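Local coordinates for beta-glucoside phosphorylase BglX (Unidentified, PDB 5VQE), which probably cleaves beta-glucosides by phosphorolysis, transferring the glucosyl unit to phosphate, as a member of glycoside hydrolase family 3, at residues D30-I42 / L316-Q330. Residues are numbered along the deposited sequence; the frame is centred on the assembly and turned at random.
With G2F (2-deoxy-2-fluoro-alpha-D-glucopyranose), chain B.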
loop_
_atom_site.group_PDB
_atom_site.type_symbol
_atom_site.label_atom_id
_atom_site.label_comp_id
_atom_site.label_asym_id
_atom_site.label_seq_id
_atom_site.Cartn_x
_atom_site.Cartn_y
_atom_site.Cartn_z
ATOM N N ASP A 30 15.370 11.104 28.955
ATOM C CA ASP A 30 14.925 11.864 27.789
ATOM C C ASP A 30 15.443 11.238 26.501
ATOM O O ASP A 30 14.709 11.142 25.513
ATOM C CB ASP A 30 15.380 13.319 27.895
ATOM C CG ASP A 30 14.576 14.112 28.898
ATOM O OD1 ASP A 30 13.665 13.544 29.536
ATOM O OD2 ASP A 30 14.857 15.317 29.046
ATOM N N ASP A 31 16.702 10.796 26.491
ATOM C CA ASP A 31 17.249 10.170 25.289
ATOM C C ASP A 31 16.488 8.896 24.930
ATOM O O ASP A 31 16.278 8.599 23.744
ATOM C CB ASP A 31 18.729 9.862 25.487
ATOM C CG ASP A 31 19.627 11.044 25.180
ATOM O OD1 ASP A 31 19.130 12.075 24.680
ATOM O OD2 ASP A 31 20.846 10.928 25.434
ATOM N N GLU A 32 16.075 8.124 25.940
ATOM C CA GLU A 32 15.315 6.908 25.678
ATOM C C GLU A 32 13.910 7.232 25.195
ATOM O O GLU A 32 13.362 6.525 24.339
ATOM C CB GLU A 32 15.244 6.047 26.937
ATOM C CG GLU A 32 16.519 5.320 27.254
ATOM C CD GLU A 32 16.432 4.576 28.563
ATOM O OE1 GLU A 32 16.099 5.208 29.595
ATOM O OE2 GLU A 32 16.664 3.355 28.549
ATOM N N LYS A 33 13.301 8.278 25.750
ATOM C CA LYS A 33 11.983 8.690 25.284
ATOM C C LYS A 33 12.053 9.178 23.842
ATOM O O LYS A 33 11.228 8.795 23.004
ATOM C CB LYS A 33 11.410 9.767 26.205
ATOM C CG LYS A 33 10.924 9.245 27.551
ATOM C CD LYS A 33 10.518 10.399 28.463
ATOM C CE LYS A 33 10.305 9.962 29.896
ATOM N NZ LYS A 33 9.935 11.122 30.763
ATOM N N LEU A 34 13.056 10.006 23.523
ATOM C CA LEU A 34 13.231 10.454 22.143
ATOM C C LEU A 34 13.407 9.271 21.195
ATOM O O LEU A 34 12.883 9.277 20.074
ATOM C CB LEU A 34 14.426 11.410 22.043
ATOM C CG LEU A 34 14.265 12.757 22.763
ATOM C CD1 LEU A 34 15.565 13.557 22.745
ATOM C CD2 LEU A 34 13.136 13.572 22.144
ATOM N N GLY A 35 14.141 8.242 21.620
ATOM C CA GLY A 35 14.344 7.094 20.751
ATOM C C GLY A 35 13.055 6.327 20.502
ATOM O O GLY A 35 12.842 5.789 19.410
ATOM N N GLN A 36 12.185 6.252 21.511
ATOM C CA GLN A 36 10.893 5.589 21.336
ATOM C C GLN A 36 10.089 6.207 20.198
ATOM O O GLN A 36 9.247 5.530 19.594
ATOM C CB GLN A 36 10.077 5.663 22.629
ATOM C CG GLN A 36 10.503 4.684 23.713
ATOM C CD GLN A 36 10.360 3.243 23.281
ATOM O OE1 GLN A 36 9.251 2.760 23.051
ATOM N NE2 GLN A 36 11.486 2.549 23.147
ATOM N N LEU A 37 10.314 7.488 19.906
ATOM C CA LEU A 37 9.572 8.172 18.853
ATOM C C LEU A 37 9.923 7.672 17.460
ATOM O O LEU A 37 9.195 7.984 16.513
ATOM C CB LEU A 37 9.841 9.674 18.895
ATOM C CG LEU A 37 9.604 10.423 20.207
ATOM C CD1 LEU A 37 10.055 11.843 20.049
ATOM C CD2 LEU A 37 8.149 10.384 20.613
ATOM N N ILE A 38 11.026 6.940 17.299
ATOM C CA ILE A 38 11.609 6.677 15.984
ATOM C C ILE A 38 11.335 5.237 15.576
ATOM O O ILE A 38 11.593 4.302 16.341
ATOM C CB ILE A 38 13.124 6.956 15.973
ATOM C CG1 ILE A 38 13.396 8.438 16.221
ATOM C CG2 ILE A 38 13.737 6.538 14.632
ATOM C CD1 ILE A 38 14.854 8.760 16.528
ATOM N N CYS A 39 10.826 5.061 14.363
ATOM C CA CYS A 39 10.822 3.768 13.694
ATOM C C CYS A 39 11.959 3.733 12.684
ATOM O O CYS A 39 12.073 4.633 11.845
ATOM C CB CYS A 39 9.494 3.513 12.984
ATOM S SG CYS A 39 9.515 1.983 12.064
ATOM N N GLU A 40 12.787 2.694 12.758
ATOM C CA GLU A 40 13.911 2.520 11.845
ATOM C C GLU A 40 13.616 1.441 10.810
ATOM O O GLU A 40 13.071 0.383 11.136
ATOM C CB GLU A 40 15.176 2.152 12.618
ATOM C CG GLU A 40 15.872 3.326 13.261
ATOM C CD GLU A 40 16.458 4.292 12.232
ATOM O OE1 GLU A 40 17.090 3.835 11.256
ATOM O OE2 GLU A 40 16.259 5.512 12.387
ATOM N N ILE A 41 14.007 1.701 9.566
ATOM C CA ILE A 41 13.818 0.739 8.487
ATOM C C ILE A 41 14.904 -0.326 8.563
ATOM O O ILE A 41 16.032 -0.068 8.989
ATOM C CB ILE A 41 13.812 1.454 7.119
ATOM C CG1 ILE A 41 13.177 0.560 6.054
ATOM C CG2 ILE A 41 15.220 1.874 6.706
ATOM C CD1 ILE A 41 12.890 1.292 4.750
ATOM N N ILE A 42 14.565 -1.542 8.141
ATOM C CA ILE A 42 15.497 -2.660 8.163
ATOM C C ILE A 42 15.445 -3.382 6.824
ATOM O O ILE A 42 14.361 -3.683 6.311
ATOM C CB ILE A 42 15.193 -3.617 9.331
ATOM C CG1 ILE A 42 15.701 -2.975 10.622
ATOM C CG2 ILE A 42 15.834 -4.986 9.111
ATOM C CD1 ILE A 42 15.378 -3.713 11.854
ATOM N N LEU A 316 7.952 9.222 14.432
ATOM C CA LEU A 316 8.596 9.557 13.172
ATOM C C LEU A 316 9.003 8.270 12.479
ATOM O O LEU A 316 9.690 7.430 13.074
ATOM C CB LEU A 316 9.832 10.429 13.399
ATOM C CG LEU A 316 9.579 11.823 13.978
ATOM C CD1 LEU A 316 10.817 12.351 14.686
ATOM C CD2 LEU A 316 9.171 12.777 12.884
ATOM N N THR A 317 8.593 8.118 11.228
ATOM C CA THR A 317 8.854 6.894 10.474
ATOM C C THR A 317 10.114 7.095 9.635
ATOM O O THR A 317 10.093 7.764 8.599
ATOM C CB THR A 317 7.643 6.529 9.626
ATOM O OG1 THR A 317 6.514 6.385 10.496
ATOM C CG2 THR A 317 7.869 5.222 8.874
ATOM N N PHE A 318 11.219 6.536 10.123
ATOM C CA PHE A 318 12.492 6.444 9.416
ATOM C C PHE A 318 13.319 7.703 9.599
ATOM O O PHE A 318 12.778 8.794 9.811
ATOM C CB PHE A 318 12.321 6.185 7.915
ATOM C CG PHE A 318 11.493 4.982 7.591
ATOM C CD1 PHE A 318 11.240 4.013 8.552
ATOM C CD2 PHE A 318 10.969 4.816 6.316
ATOM C CE1 PHE A 318 10.467 2.900 8.244
ATOM C CE2 PHE A 318 10.195 3.706 6.007
ATOM C CZ PHE A 318 9.954 2.747 6.966
ATOM N N THR A 319 14.637 7.541 9.514
ATOM C CA THR A 319 15.587 8.633 9.610
ATOM C C THR A 319 16.328 8.763 8.287
ATOM O O THR A 319 16.299 7.866 7.443
ATOM C CB THR A 319 16.597 8.403 10.741
ATOM O OG1 THR A 319 17.246 7.139 10.552
ATOM C CG2 THR A 319 15.910 8.425 12.099
ATOM N N LEU A 320 16.999 9.899 8.122
ATOM C CA LEU A 320 17.833 10.151 6.952
ATOM C C LEU A 320 19.286 9.884 7.336
ATOM O O LEU A 320 19.811 8.794 7.087
ATOM C CB LEU A 320 17.611 11.589 6.464
ATOM C CG LEU A 320 18.330 12.082 5.211
ATOM C CD1 LEU A 320 17.979 11.204 4.027
ATOM C CD2 LEU A 320 17.951 13.537 4.952
ATOM N N ASN A 321 19.932 10.864 7.963
ATOM C CA ASN A 321 21.157 10.620 8.708
ATOM C C ASN A 321 20.779 10.419 10.169
ATOM O O ASN A 321 20.288 11.367 10.802
ATOM C CB ASN A 321 22.127 11.791 8.560
ATOM C CG ASN A 321 23.451 11.538 9.255
ATOM O OD1 ASN A 321 23.611 11.833 10.439
ATOM N ND2 ASN A 321 24.396 10.972 8.526
ATOM N N PRO A 322 20.953 9.223 10.745
ATOM C CA PRO A 322 20.378 8.975 12.081
ATOM C C PRO A 322 21.047 9.758 13.198
ATOM O O PRO A 322 20.358 10.184 14.133
ATOM C CB PRO A 322 20.540 7.459 12.265
ATOM C CG PRO A 322 21.553 7.039 11.270
ATOM C CD PRO A 322 21.475 7.992 10.127
ATOM N N THR A 323 22.359 9.979 13.132
ATOM C CA THR A 323 23.005 10.809 14.140
ATOM C C THR A 323 22.432 12.216 14.113
ATOM O O THR A 323 22.087 12.782 15.156
ATOM C CB THR A 323 24.515 10.833 13.908
ATOM O OG1 THR A 323 25.026 9.497 13.987
ATOM C CG2 THR A 323 25.210 11.715 14.944
ATOM N N GLU A 324 22.304 12.788 12.917
ATOM C CA GLU A 324 21.799 14.148 12.789
ATOM C C GLU A 324 20.345 14.242 13.234
ATOM O O GLU A 324 19.969 15.175 13.953
ATOM C CB GLU A 324 21.949 14.609 11.342
ATOM C CG GLU A 324 21.202 15.886 11.013
ATOM C CD GLU A 324 21.552 16.419 9.638
ATOM O OE1 GLU A 324 21.164 15.783 8.633
ATOM O OE2 GLU A 324 22.230 17.465 9.562
ATOM N N ASP A 325 19.517 13.282 12.818
ATOM C CA ASP A 325 18.103 13.314 13.169
ATOM C C ASP A 325 17.906 13.230 14.675
ATOM O O ASP A 325 17.084 13.961 15.242
ATOM C CB ASP A 325 17.366 12.178 12.463
ATOM C CG ASP A 325 17.187 12.436 10.977
ATOM O OD1 ASP A 325 17.583 13.527 10.499
ATOM O OD2 ASP A 325 16.640 11.546 10.289
ATOM N N PHE A 326 18.653 12.354 15.345
ATOM C CA PHE A 326 18.489 12.231 16.787
ATOM C C PHE A 326 18.976 13.486 17.494
ATOM O O PHE A 326 18.342 13.952 18.447
ATOM C CB PHE A 326 19.228 11.001 17.309
ATOM C CG PHE A 326 18.886 10.659 18.727
ATOM C CD1 PHE A 326 17.630 10.185 19.042
ATOM C CD2 PHE A 326 19.813 10.821 19.746
ATOM C CE1 PHE A 326 17.293 9.869 20.350
ATOM C CE2 PHE A 326 19.488 10.501 21.061
ATOM C CZ PHE A 326 18.228 10.028 21.362
ATOM N N LYS A 327 20.097 14.049 17.034
ATOM C CA LYS A 327 20.572 15.315 17.576
ATOM C C LYS A 327 19.536 16.416 17.395
ATOM O O LYS A 327 19.356 17.255 18.284
ATOM C CB LYS A 327 21.895 15.692 16.911
ATOM C CG LYS A 327 22.356 17.114 17.158
ATOM C CD LYS A 327 23.820 17.282 16.722
ATOM C CE LYS A 327 24.257 18.745 16.696
ATOM N NZ LYS A 327 25.587 18.918 16.038
ATOM N N ALA A 328 18.841 16.435 16.249
ATOM C CA ALA A 328 17.784 17.425 16.045
ATOM C C ALA A 328 16.675 17.267 17.075
ATOM O O ALA A 328 16.123 18.261 17.569
ATOM C CB ALA A 328 17.210 17.308 14.634
ATOM N N LEU A 329 16.320 16.026 17.406
ATOM C CA LEU A 329 15.306 15.806 18.429
ATOM C C LEU A 329 15.812 16.220 19.806
ATOM O O LEU A 329 15.076 16.835 20.583
ATOM C CB LEU A 329 14.878 14.337 18.434
ATOM C CG LEU A 329 14.028 13.879 17.249
ATOM C CD1 LEU A 329 13.906 12.364 17.296
ATOM C CD2 LEU A 329 12.668 14.523 17.258
ATOM N N GLN A 330 17.059 15.887 20.132
ATOM C CA GLN A 330 17.614 16.304 21.417
ATOM C C GLN A 330 17.569 17.819 21.555
ATOM O O GLN A 330 17.166 18.354 22.595
ATOM C CB GLN A 330 19.056 15.817 21.561
ATOM C CG GLN A 330 19.244 14.312 21.711
ATOM C CD GLN A 330 20.716 13.939 21.745
ATOM O OE1 GLN A 330 21.498 14.393 20.914
ATOM N NE2 GLN A 330 21.100 13.129 22.716
HETATM C C1 G2F B . 5.347 6.270 3.267
HETATM C C2 G2F B . 4.243 5.684 2.330
HETATM C C3 G2F B . 3.386 4.685 3.163
HETATM C C4 G2F B . 4.337 3.619 3.791
HETATM C C5 G2F B . 5.400 4.367 4.666
HETATM C C6 G2F B . 6.444 3.347 5.273
HETATM O O3 G2F B . 2.556 3.990 2.271
HETATM O O4 G2F B . 3.569 2.836 4.665
HETATM O O5 G2F B . 6.131 5.243 3.825
HETATM O O6 G2F B . 6.958 2.567 4.232
HETATM F F2 G2F B . 3.443 6.676 1.880
HETATM O O HOH W 1 15.289 4.343 9.118
#
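The Thr-319 hydroxyl donates a hydrogen bond to Glu-40, OG1 to OE2 at 2.6 Å, and OE2 receives it on its syn lone pair. This bond sits just past the seam that closes the TIM-type barrel of the family 3 N-terminal domain, where strand 38-42 runs parallel to the last strand, 316-317. A water accepts from Ile-41 N and Thr-319 N and gives a weak bond to Glu-40 OE1, bridging the two segments where the strands part. A bend at chi2 (-67°) turns the Glu-40 carboxylate back toward Thr-319. Along the seam Leu-37 O accepts a hydrogen bond from Leu-316 N, Leu-316 O one from Cys-39 N (2.9 Å), and Cys-39 O one from Phe-318 N. On its other side strand 38-42 pairs with strand 61-64.

At the far end, between helices 30-36 and 322-335, Gln-330 NE2 points almost straight at Asp-31 OD1 (3.0 Å, 179°), in its own amide plane but from above the carboxylate plane. Between these polar ends lies an apolar layer. Ile-38 CD1 meets Leu-329 CD1 at 3.8 Å and the edge of the Phe-326 ring at CD1, while its CG2 branch rests on the Thr-319 methyl. Leu-34 puts CB against Phe-326 CE1 (3.7 Å) and passes Leu-329 in the opposite direction, CD2 near Leu-329 CB, with CD1 against Gln-330 CA. Asp-31 O lies at the edge of the same Phe-326 ring, which also meets Phe-57.

Toward the active site, Phe-318 is clamped: Thr-317 CG2 covers the centre of one face, and Ile-41 CB makes a CH-pi contact with the other. Cys-39 SG stands at the ring's edge, a sulfur-aromatic contact. Phe-318 thereby presents CE2 to the bound 2-deoxy-2-fluoroglucose, 3.8 Å from the sugar's C6.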